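Local structure of DegT/DnrJ/EryC1/StrS aminotransferase (Brucella abortus 2308, 4QGR) at residues G66-Q71 with I239-R244; H59-A64 with T220-L225; M72-R77 with F166-A171. The protein probably works as a pyridoxal-phosphate-dependent aminotransferase of the DegT/DnrJ/EryC1/StrS family, with the cofactor bound at the interface of two subunits. One frame throughout, in Å; residues are numbered along the deposited sequence.

From the N terminus, strand 59-63 comes first and runs through a short turn into helix 68-76, on which most of 66-71 and 72-77 lie. Interaction 3 is closed first, when the chain returns as the sheet strand 166-170 beneath the later half of that helix. Interaction 2 follows, bringing helix 215-224 alongside strand 59-63, and interaction 1 comes last, when the loop 239-244 meets the start of helix 68-76. Interaction 3 therefore nests inside the loops closed by both others, while interactions 1 and 2 cross. Together they tie helix 68-76 to the central sheet, to helix 215-224 and to the loop reaching the second subunit's cofactor.

Interaction 1: residues G66-Q71 with I239-R244; sequences GTDALQ and IGINSR. With PLP (pyridoxal-5'-phosphate), chain E; PLP (pyridoxal-5'-phosphate), chain G; ACT (acetate ion), chain D.
Asp-68 meets Ser-243 at the start of helix 68-76, and its side chain can be followed outward atom by atom. Asp-68 CB lies 3.2 Å from Ser-243 OG. Asp-68 CG, set beside its own backbone N (chi1 -66°), comes 4.2 Å from Ile-241 CD1. At the tip, Asp-68 OD2 accepts a 2.6 Å hydrogen bond from Ser-243 OG through its anti lone pair, the one turned away from OD1. Serine suits this place because its small hydroxyl can give to the carboxylate and also accept from the backbone N of Ala-64. Water 1 bridges further along, 2.9 Å from Asp-68 OD2 and 2.8 Å from Asn-242 O. One turn on, the extended Gln-71 crosses Ile-241, with Gln-71 NE2 4.1 Å from Ile-241 CG2; the two branches of Ile-241 thus reach separate neighbours, CD1 to Asp-68 and CG2 to Gln-71.

Each segment also serves a cofactor. Thr-67 OG1 donates to O2P of the subunit's own PLP at 2.7 Å, and the N of Gly-66 donates to O1P of the same phosphate, where a CB would collide with O4P. Asn-242 ND2 instead reaches O2P of the second subunit's PLP at 2.8 Å. Arg-244 grips an acetate, probably from the crystallisation liquor, with NH1 and NH2, and NH2 also pairs with Asp-206 of the second subunit. The contact thus links two phosphate sites of the dimer. It lies between helix 94-101, which Thr-67 and Gln-71 touch, and strand 59-63, where Ser-243 rests on Cys-63.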
loop_
_atom_site.group_PDB
_atom_site.type_symbol
_atom_site.label_atom_id
_atom_site.label_comp_id
_atom_site.label_asym_id
_atom_site.label_seq_id
_atom_site.Cartn_x
_atom_site.Cartn_y
_atom_site.Cartn_z
ATOM N N GLY A 66 -0.236 -0.940 -8.038
ATOM C CA GLY A 66 0.691 -1.201 -9.155
ATOM C C GLY A 66 2.079 -0.660 -8.959
ATOM O O GLY A 66 2.985 -0.975 -9.751
ATOM N N THR A 67 2.265 0.177 -7.948
ATOM C CA THR A 67 3.589 0.715 -7.619
ATOM C C THR A 67 4.313 -0.344 -6.782
ATOM O O THR A 67 5.451 -0.782 -7.113
ATOM C CB THR A 67 3.462 2.047 -6.843
ATOM O OG1 THR A 67 2.760 2.996 -7.652
ATOM C CG2 THR A 67 4.837 2.573 -6.484
ATOM N N ASP A 68 3.637 -0.804 -5.730
ATOM C CA ASP A 68 4.109 -1.962 -4.968
ATOM C C ASP A 68 4.487 -3.137 -5.872
ATOM O O ASP A 68 5.471 -3.879 -5.595
ATOM C CB ASP A 68 3.041 -2.475 -3.973
ATOM C CG ASP A 68 2.689 -1.506 -2.828
ATOM O OD1 ASP A 68 3.111 -0.297 -2.759
ATOM O OD2 ASP A 68 1.861 -1.938 -1.998
ATOM N N ALA A 69 3.680 -3.371 -6.901
ATOM C CA ALA A 69 3.842 -4.471 -7.820
ATOM C C ALA A 69 5.127 -4.446 -8.600
ATOM O O ALA A 69 5.631 -5.507 -8.953
ATOM C CB ALA A 69 2.664 -4.574 -8.767
ATOM N N LEU A 70 5.663 -3.258 -8.811
ATOM C CA LEU A 70 6.981 -3.071 -9.445
ATOM C C LEU A 70 8.121 -3.120 -8.429
ATOM O O LEU A 70 9.208 -3.621 -8.744
ATOM C CB LEU A 70 7.013 -1.715 -10.160
ATOM C CG LEU A 70 6.006 -1.524 -11.309
ATOM C CD1 LEU A 70 5.869 -0.070 -11.688
ATOM C CD2 LEU A 70 6.512 -2.305 -12.516
ATOM N N GLN A 71 7.878 -2.595 -7.224
ATOM C CA GLN A 71 8.878 -2.587 -6.175
ATOM C C GLN A 71 9.218 -4.006 -5.713
ATOM O O GLN A 71 10.385 -4.341 -5.526
ATOM C CB GLN A 71 8.379 -1.786 -4.977
ATOM C CG GLN A 71 9.318 -1.731 -3.766
ATOM C CD GLN A 71 8.705 -0.898 -2.633
ATOM O OE1 GLN A 71 7.677 -0.241 -2.829
ATOM N NE2 GLN A 71 9.239 -1.023 -1.432
ATOM N N ILE A 239 13.317 -8.676 4.672
ATOM C CA ILE A 239 12.618 -7.414 4.770
ATOM C C ILE A 239 11.492 -7.458 3.757
ATOM O O ILE A 239 11.704 -7.801 2.563
ATOM C CB ILE A 239 13.535 -6.218 4.442
ATOM C CG1 ILE A 239 14.745 -6.152 5.411
ATOM C CG2 ILE A 239 12.720 -4.939 4.416
ATOM C CD1 ILE A 239 14.415 -6.232 6.884
ATOM N N GLY A 240 10.302 -7.077 4.207
ATOM C CA GLY A 240 9.149 -6.957 3.289
ATOM C C GLY A 240 8.335 -5.687 3.489
ATOM O O GLY A 240 8.829 -4.700 4.060
ATOM N N ILE A 241 7.079 -5.742 3.009
ATOM C CA ILE A 241 6.136 -4.644 3.138
ATOM C C ILE A 241 4.747 -5.200 3.486
ATOM O O ILE A 241 4.591 -6.421 3.696
ATOM C CB ILE A 241 6.110 -3.798 1.861
ATOM C CG1 ILE A 241 5.709 -4.643 0.640
ATOM C CG2 ILE A 241 7.456 -3.121 1.597
ATOM C CD1 ILE A 241 5.449 -3.783 -0.583
ATOM N N ASN A 242 3.751 -4.318 3.557
ATOM C CA ASN A 242 2.376 -4.771 3.654
ATOM C C ASN A 242 1.704 -4.426 2.351
ATOM O O ASN A 242 1.368 -3.268 2.148
ATOM C CB ASN A 242 1.633 -4.053 4.784
ATOM C CG ASN A 242 0.164 -4.460 4.879
ATOM O OD1 ASN A 242 -0.338 -5.261 4.102
ATOM N ND2 ASN A 242 -0.531 -3.882 5.834
ATOM N N SER A 243 1.452 -5.419 1.504
ATOM C CA SER A 243 0.855 -5.124 0.196
ATOM C C SER A 243 -0.126 -6.186 -0.257
ATOM O O SER A 243 0.231 -7.085 -1.018
ATOM C CB SER A 243 1.938 -4.919 -0.849
ATOM O OG SER A 243 1.390 -4.488 -2.062
ATOM N N ARG A 244 -1.369 -6.060 0.213
ATOM C CA ARG A 244 -2.441 -7.025 -0.047
ATOM C C ARG A 244 -3.553 -6.370 -0.844
ATOM O O ARG A 244 -3.870 -5.185 -0.663
ATOM C CB ARG A 244 -2.990 -7.573 1.273
ATOM C CG ARG A 244 -1.961 -8.365 2.071
ATOM C CD ARG A 244 -2.488 -8.845 3.423
ATOM N NE ARG A 244 -2.651 -7.756 4.372
ATOM C CZ ARG A 244 -2.342 -7.806 5.663
ATOM N NH1 ARG A 244 -1.823 -8.907 6.206
ATOM N NH2 ARG A 244 -2.606 -6.771 6.420
HETATM N N1 PLP E . 2.934 2.015 -13.989
HETATM C C2 PLP E . 2.227 2.671 -14.928
HETATM C C2A PLP E . 2.628 2.650 -16.383
HETATM C C3 PLP E . 0.970 3.353 -14.512
HETATM O O3 PLP E . 0.240 3.957 -15.441
HETATM C C4 PLP E . 0.642 3.401 -13.062
HETATM C C4A PLP E . -0.574 3.959 -12.430
HETATM O O4A PLP E . -1.673 3.864 -12.936
HETATM C C5 PLP E . 1.519 2.652 -12.152
HETATM C C6 PLP E . 2.631 1.993 -12.680
HETATM C C5A PLP E . 1.243 2.624 -10.664
HETATM O O4P PLP E . 0.037 1.914 -10.348
HETATM P P PLP E . -0.849 2.339 -9.075
HETATM O O1P PLP E . -1.825 1.194 -8.815
HETATM O O2P PLP E . 0.089 2.656 -7.938
HETATM O O3P PLP E . -1.582 3.577 -9.616
HETATM N N1 PLP G . 2.752 -1.490 14.441
HETATM C C2 PLP G . 2.135 -2.351 15.287
HETATM C C2A PLP G . 2.416 -2.291 16.773
HETATM C C3 PLP G . 1.142 -3.320 14.765
HETATM O O3 PLP G . 0.485 -4.162 15.584
HETATM C C4 PLP G . 0.904 -3.370 13.303
HETATM C C4A PLP G . -0.086 -4.251 12.676
HETATM O O4A PLP G . -0.909 -4.781 13.367
HETATM C C5 PLP G . 1.622 -2.394 12.482
HETATM C C6 PLP G . 2.530 -1.516 13.107
HETATM C C5A PLP G . 1.406 -2.429 10.969
HETATM O O4P PLP G . 0.074 -2.023 10.631
HETATM P P PLP G . -0.613 -2.613 9.318
HETATM O O1P PLP G . -1.789 -1.682 9.088
HETATM O O2P PLP G . 0.389 -2.678 8.164
HETATM O O3P PLP G . -1.044 -4.020 9.773
HETATM C C ACT D . -1.215 -7.372 9.650
HETATM O O ACT D . -1.120 -8.500 9.087
HETATM O OXT ACT D . -1.107 -6.311 9.020
HETATM C CH3 ACT D . -1.475 -7.286 11.129
HETATM O O HOH W 1 2.503 -1.182 0.717
#

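Interaction 2: residues H59-A64 with T220-L225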
loop_
_atom_site.group_PDB
_atom_site.type_symbol
_atom_site.label_atom_id
_atom_site.label_comp_id
_atom_site.label_asym_id
_atom_site.label_seq_id
_atom_site.Cartn_x
_atom_site.Cartn_y
_atom_site.Cartn_z
ATOM N N HIS A 59 1.148 -18.227 -12.058
ATOM C CA HIS A 59 1.053 -17.602 -10.728
ATOM C C HIS A 59 0.599 -16.176 -10.826
ATOM O O HIS A 59 1.242 -15.378 -11.508
ATOM C CB HIS A 59 2.402 -17.648 -9.976
ATOM C CG HIS A 59 2.974 -19.036 -9.872
ATOM N ND1 HIS A 59 2.560 -19.941 -8.919
ATOM C CD2 HIS A 59 3.884 -19.681 -10.636
ATOM C CE1 HIS A 59 3.179 -21.100 -9.109
ATOM N NE2 HIS A 59 4.002 -20.962 -10.137
ATOM N N VAL A 60 -0.452 -15.833 -10.074
ATOM C CA VAL A 60 -0.904 -14.438 -9.933
ATOM C C VAL A 60 -0.831 -14.110 -8.464
ATOM O O VAL A 60 -1.389 -14.853 -7.613
ATOM C CB VAL A 60 -2.339 -14.223 -10.405
ATOM C CG1 VAL A 60 -2.796 -12.772 -10.095
ATOM C CG2 VAL A 60 -2.467 -14.585 -11.896
ATOM N N ILE A 61 -0.103 -13.041 -8.158
ATOM C CA ILE A 61 0.115 -12.628 -6.770
ATOM C C ILE A 61 -0.533 -11.247 -6.610
ATOM O O ILE A 61 0.061 -10.208 -6.951
ATOM C CB ILE A 61 1.605 -12.566 -6.432
ATOM C CG1 ILE A 61 2.317 -13.893 -6.728
ATOM C CG2 ILE A 61 1.779 -12.180 -4.963
ATOM C CD1 ILE A 61 2.960 -13.915 -8.096
ATOM N N ALA A 62 -1.739 -11.238 -6.062
ATOM C CA ALA A 62 -2.464 -9.964 -5.871
ATOM C C ALA A 62 -1.754 -9.133 -4.812
ATOM O O ALA A 62 -1.144 -9.685 -3.914
ATOM C CB ALA A 62 -3.928 -10.228 -5.502
ATOM N N CYS A 63 -1.798 -7.799 -4.940
ATOM C CA CYS A 63 -1.171 -6.913 -3.949
ATOM C C CYS A 63 -1.921 -5.589 -3.889
ATOM O O CYS A 63 -3.017 -5.458 -4.476
ATOM C CB CYS A 63 0.314 -6.718 -4.290
ATOM S SG CYS A 63 0.683 -6.126 -5.965
ATOM N N ALA A 64 -1.338 -4.588 -3.240
ATOM C CA ALA A 64 -2.099 -3.422 -2.877
ATOM C C ALA A 64 -2.252 -2.360 -3.940
ATOM O O ALA A 64 -3.216 -1.587 -3.878
ATOM C CB ALA A 64 -1.515 -2.769 -1.632
ATOM N N THR A 220 8.513 -16.134 -3.173
ATOM C CA THR A 220 9.255 -15.011 -2.605
ATOM C C THR A 220 8.383 -13.772 -2.612
ATOM O O THR A 220 8.387 -13.006 -1.661
ATOM C CB THR A 220 10.611 -14.795 -3.334
ATOM O OG1 THR A 220 11.384 -16.042 -3.283
ATOM C CG2 THR A 220 11.356 -13.773 -2.663
ATOM N N LEU A 221 7.626 -13.568 -3.680
ATOM C CA LEU A 221 6.746 -12.372 -3.753
ATOM C C LEU A 221 5.648 -12.443 -2.673
ATOM O O LEU A 221 5.288 -11.444 -2.046
ATOM C CB LEU A 221 6.131 -12.187 -5.142
ATOM C CG LEU A 221 7.161 -11.808 -6.187
ATOM C CD1 LEU A 221 6.536 -11.889 -7.565
ATOM C CD2 LEU A 221 7.732 -10.411 -5.957
ATOM N N ARG A 222 5.151 -13.650 -2.424
ATOM C CA ARG A 222 4.114 -13.828 -1.436
ATOM C C ARG A 222 4.659 -13.604 -0.031
ATOM O O ARG A 222 3.912 -13.203 0.868
ATOM C CB ARG A 222 3.419 -15.190 -1.541
ATOM C CG ARG A 222 2.607 -15.362 -2.832
ATOM C CD ARG A 222 1.712 -16.607 -2.798
ATOM N NE ARG A 222 1.202 -16.992 -4.123
ATOM C CZ ARG A 222 0.170 -16.398 -4.735
ATOM N NH1 ARG A 222 -0.457 -15.358 -4.173
ATOM N NH2 ARG A 222 -0.204 -16.818 -5.924
ATOM N N SER A 223 5.952 -13.864 0.151
ATOM C CA SER A 223 6.602 -13.560 1.405
ATOM C C SER A 223 6.776 -12.047 1.560
ATOM O O SER A 223 6.409 -11.486 2.574
ATOM C CB SER A 223 7.962 -14.274 1.466
ATOM O OG SER A 223 8.781 -13.806 2.526
ATOM N N VAL A 224 7.295 -11.395 0.536
ATOM C CA VAL A 224 7.605 -9.981 0.601
ATOM C C VAL A 224 6.367 -9.137 0.893
ATOM O O VAL A 224 6.444 -8.141 1.635
ATOM C CB VAL A 224 8.309 -9.507 -0.710
ATOM C CG1 VAL A 224 8.414 -7.986 -0.799
ATOM C CG2 VAL A 224 9.707 -10.108 -0.786
ATOM N N LEU A 225 5.221 -9.504 0.321
ATOM C CA LEU A 225 4.021 -8.687 0.503
ATOM C C LEU A 225 3.417 -8.827 1.875
ATOM O O LEU A 225 2.544 -8.022 2.247
ATOM C CB LEU A 225 2.985 -8.969 -0.588
ATOM C CG LEU A 225 2.281 -10.331 -0.527
ATOM C CD1 LEU A 225 1.113 -10.353 0.428
ATOM C CD2 LEU A 225 1.804 -10.717 -1.905
HETATM O O HOH W 2 0.353 -19.347 -7.305
#
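Arg-222 turns its CG beside the backbone N (chi1 -67°) and then runs extended to NE, which carries the guanidinium away from its helix and across Ile-61. Leu-225 takes the rarer rotamer with CG between the backbone N and the carbonyl carbon (chi1 71°), and this sends CD2 onto the same isoleucine. The setting is the large-domain sheet of a fold type I PLP enzyme, a mainly parallel sheet with one antiparallel strand, 208-212, next to strand 59-63 at the border. Helix 215-224 packs over that border with its local axis only 11° from that of strand 59-63.

Ile-61 is the central piece, and a beta-branched residue suits it because its arms reach separate partners. Ile-61 CD1 meets Leu-221 CD1 at 4.1 Å, the two side chains crossing at about a right angle. Ile-61 CG2 presses on Leu-225 CD2 at 3.4 Å, tighter than usual carbon packing. Ile-61 CG1 lies over the centre of one guanidinium face, 3.9 Å from Arg-222 CZ.

Backbone hydrogen bonds join His-59, Ile-61 and Cys-63 to strand 208-212, whereas on the other border of strand 59-63 a side chain does the work. Arg-222 NH2 donates to Val-60 O at 2.8 Å, coming from above the carbonyl plane and somewhat bent. Arginine fits because it can reach this backbone oxygen and still pair NH1 with Glu-48, whose OE2 also accepts from Ala-62 N. Water 2 completes the edge: it lies in the plane of the His-59 ring, 2.8 Å from His-59 ND1, and accepts from Arg-222 NH2 at 2.9 Å.

Interaction 3: residues M72-R77 with F166-A171; sequences MPLMTR and FIIEDA. With PLP (pyridoxal-5'-phosphate), chain E.
Phe-166 stands up from its strand as a flat plate, and Arg-77 folds over one of its faces. Bends at chi2 and chi3 curl the arginine so that Arg-77 CG sits almost on the ring normal, 3.5 Å from the centroid of the Phe-166 ring, in a CH-pi contact. The guanidinium continues toward the rim, where Arg-77 CZ lies 3.4 Å from Phe-166 CD1 with the two planes 25° apart. Arginine suits this margin: its methylenes cover the aromatic surface while its charged end extends beyond the ring centre.

The edge of the plate meets Pro-73, whose CB lies in the ring plane 4.0 Å from Phe-166 CE2. Beside it the helix has a shallow hollow between Pro-73 and Leu-74, and Ile-168 fills it with CD1, which is 3.9 Å from Pro-73 CB and 3.6 Å from Leu-74 CD2. Leu-74 CB starts off away from the strand, but its long branch brings CD2 back to it. Proline, lacking an N-H, kinks the helix; Pro-73 O accepts from Arg-77 N and, at 2.8 Å, from Thr-76 OG1.

Helix and strand run nearly antiparallel, joined by this apolar layer. Two residues beyond Ile-168, Asp-170 OD2 lies 2.7 Å from N1 of PLP, the aspartate–pyridine pairing typical of fold type I PLP enzymes.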
loop_
_atom_site.group_PDB
_atom_site.type_symbol
_atom_site.label_atom_id
_atom_site.label_comp_id
_atom_site.label_asym_id
_atom_site.label_seq_id
_atom_site.Cartn_x
_atom_site.Cartn_y
_atom_site.Cartn_z
ATOM N N MET A 72 8.210 -4.820 -5.452
ATOM C CA MET A 72 8.503 -6.108 -4.833
ATOM C C MET A 72 9.441 -7.019 -5.631
ATOM O O MET A 72 10.340 -7.661 -5.048
ATOM C CB MET A 72 7.220 -6.810 -4.404
ATOM C CG MET A 72 6.540 -6.079 -3.246
ATOM S SD MET A 72 5.153 -7.041 -2.595
ATOM C CE MET A 72 3.782 -6.585 -3.652
ATOM N N PRO A 73 9.265 -7.101 -6.962
ATOM C CA PRO A 73 10.203 -7.923 -7.712
ATOM C C PRO A 73 11.658 -7.416 -7.617
ATOM O O PRO A 73 12.578 -8.247 -7.636
ATOM C CB PRO A 73 9.689 -7.829 -9.133
ATOM C CG PRO A 73 8.217 -7.638 -8.975
ATOM C CD PRO A 73 8.065 -6.790 -7.747
ATOM N N LEU A 74 11.854 -6.089 -7.553
ATOM C CA LEU A 74 13.213 -5.562 -7.367
ATOM C C LEU A 74 13.771 -6.014 -6.027
ATOM O O LEU A 74 14.963 -6.378 -5.921
ATOM C CB LEU A 74 13.214 -4.024 -7.436
ATOM C CG LEU A 74 12.819 -3.421 -8.783
ATOM C CD1 LEU A 74 12.693 -1.899 -8.686
ATOM C CD2 LEU A 74 13.842 -3.730 -9.841
ATOM N N MET A 75 12.924 -6.015 -4.989
ATOM C CA MET A 75 13.350 -6.457 -3.678
ATOM C C MET A 75 13.741 -7.933 -3.657
ATOM O O MET A 75 14.773 -8.316 -3.058
ATOM C CB MET A 75 12.297 -6.188 -2.604
ATOM C CG MET A 75 11.979 -4.724 -2.383
ATOM S SD MET A 75 10.585 -4.476 -1.308
ATOM C CE MET A 75 11.163 -5.095 0.254
ATOM N N THR A 76 12.953 -8.764 -4.303
ATOM C CA THR A 76 13.254 -10.207 -4.317
ATOM C C THR A 76 14.571 -10.495 -5.009
ATOM O O THR A 76 15.235 -11.465 -4.653
ATOM C CB THR A 76 12.182 -11.073 -4.997
ATOM O OG1 THR A 76 12.120 -10.764 -6.391
ATOM C CG2 THR A 76 10.866 -10.856 -4.374
ATOM N N ARG A 77 14.931 -9.683 -6.011
ATOM C CA ARG A 77 16.189 -9.860 -6.735
ATOM C C ARG A 77 17.358 -9.207 -6.056
ATOM O O ARG A 77 18.463 -9.258 -6.595
ATOM C CB ARG A 77 16.072 -9.306 -8.168
ATOM C CG ARG A 77 15.264 -10.223 -9.059
ATOM C CD ARG A 77 16.068 -11.434 -9.526
ATOM N NE ARG A 77 17.053 -11.109 -10.576
ATOM C CZ ARG A 77 17.334 -11.920 -11.611
ATOM N NH1 ARG A 77 16.702 -13.075 -11.745
ATOM N NH2 ARG A 77 18.249 -11.591 -12.516
ATOM N N PHE A 166 17.254 -8.824 -15.434
ATOM C CA PHE A 166 15.902 -9.143 -15.011
ATOM C C PHE A 166 14.908 -8.198 -15.677
ATOM O O PHE A 166 15.117 -6.979 -15.682
ATOM C CB PHE A 166 15.870 -8.957 -13.490
ATOM C CG PHE A 166 14.635 -9.454 -12.804
ATOM C CD1 PHE A 166 14.324 -10.818 -12.739
ATOM C CD2 PHE A 166 13.850 -8.575 -12.074
ATOM C CE1 PHE A 166 13.195 -11.237 -12.053
ATOM C CE2 PHE A 166 12.753 -8.997 -11.367
ATOM C CZ PHE A 166 12.424 -10.337 -11.350
ATOM N N ILE A 167 13.834 -8.742 -16.229
ATOM C CA ILE A 167 12.838 -7.922 -16.896
ATOM C C ILE A 167 11.544 -7.964 -16.153
ATOM O O ILE A 167 10.962 -9.036 -15.941
ATOM C CB ILE A 167 12.567 -8.368 -18.355
ATOM C CG1 ILE A 167 13.847 -8.233 -19.183
ATOM C CG2 ILE A 167 11.468 -7.553 -18.969
ATOM C CD1 ILE A 167 13.735 -8.873 -20.525
ATOM N N ILE A 168 11.088 -6.768 -15.769
ATOM C CA ILE A 168 9.790 -6.588 -15.134
ATOM C C ILE A 168 8.891 -5.885 -16.154
ATOM O O ILE A 168 9.178 -4.737 -16.569
ATOM C CB ILE A 168 9.860 -5.712 -13.881
ATOM C CG1 ILE A 168 10.789 -6.310 -12.828
ATOM C CG2 ILE A 168 8.437 -5.494 -13.354
ATOM C CD1 ILE A 168 11.198 -5.325 -11.737
ATOM N N GLU A 169 7.828 -6.549 -16.561
ATOM C CA GLU A 169 6.885 -5.924 -17.516
ATOM C C GLU A 169 5.962 -5.009 -16.710
ATOM O O GLU A 169 5.261 -5.495 -15.843
ATOM C CB GLU A 169 6.040 -6.977 -18.224
ATOM C CG GLU A 169 4.871 -6.379 -19.017
ATOM C CD GLU A 169 3.981 -7.378 -19.703
ATOM O OE1 GLU A 169 4.067 -8.555 -19.319
ATOM O OE2 GLU A 169 3.205 -6.976 -20.642
ATOM N N ASP A 170 6.001 -3.697 -16.941
ATOM C CA ASP A 170 5.030 -2.786 -16.324
ATOM C C ASP A 170 3.750 -2.787 -17.217
ATOM O O ASP A 170 3.638 -2.035 -18.163
ATOM C CB ASP A 170 5.585 -1.393 -16.089
ATOM C CG ASP A 170 4.612 -0.479 -15.357
ATOM O OD1 ASP A 170 3.455 -0.939 -15.097
ATOM O OD2 ASP A 170 4.983 0.690 -15.048
ATOM N N ALA A 171 2.819 -3.662 -16.864
ATOM C CA ALA A 171 1.553 -3.865 -17.550
ATOM C C ALA A 171 0.414 -3.148 -16.774
ATOM O O ALA A 171 -0.766 -3.551 -16.847
ATOM C CB ALA A 171 1.285 -5.351 -17.678
HETATM N N1 PLP E . 2.934 2.015 -13.989
HETATM C C2 PLP E . 2.227 2.671 -14.928
HETATM C C2A PLP E . 2.628 2.650 -16.383
HETATM C C3 PLP E . 0.970 3.353 -14.512
HETATM O O3 PLP E . 0.240 3.957 -15.441
HETATM C C4 PLP E . 0.642 3.401 -13.062
HETATM C C4A PLP E . -0.574 3.959 -12.430
HETATM O O4A PLP E . -1.673 3.864 -12.936
HETATM C C5 PLP E . 1.519 2.652 -12.152
HETATM C C6 PLP E . 2.631 1.993 -12.680
HETATM C C5A PLP E . 1.243 2.624 -10.664
HETATM O O4P PLP E . 0.037 1.914 -10.348
HETATM P P PLP E . -0.849 2.339 -9.075
HETATM O O1P PLP E . -1.825 1.194 -8.815
HETATM O O2P PLP E . 0.089 2.656 -7.938
HETATM O O3P PLP E . -1.582 3.577 -9.616
#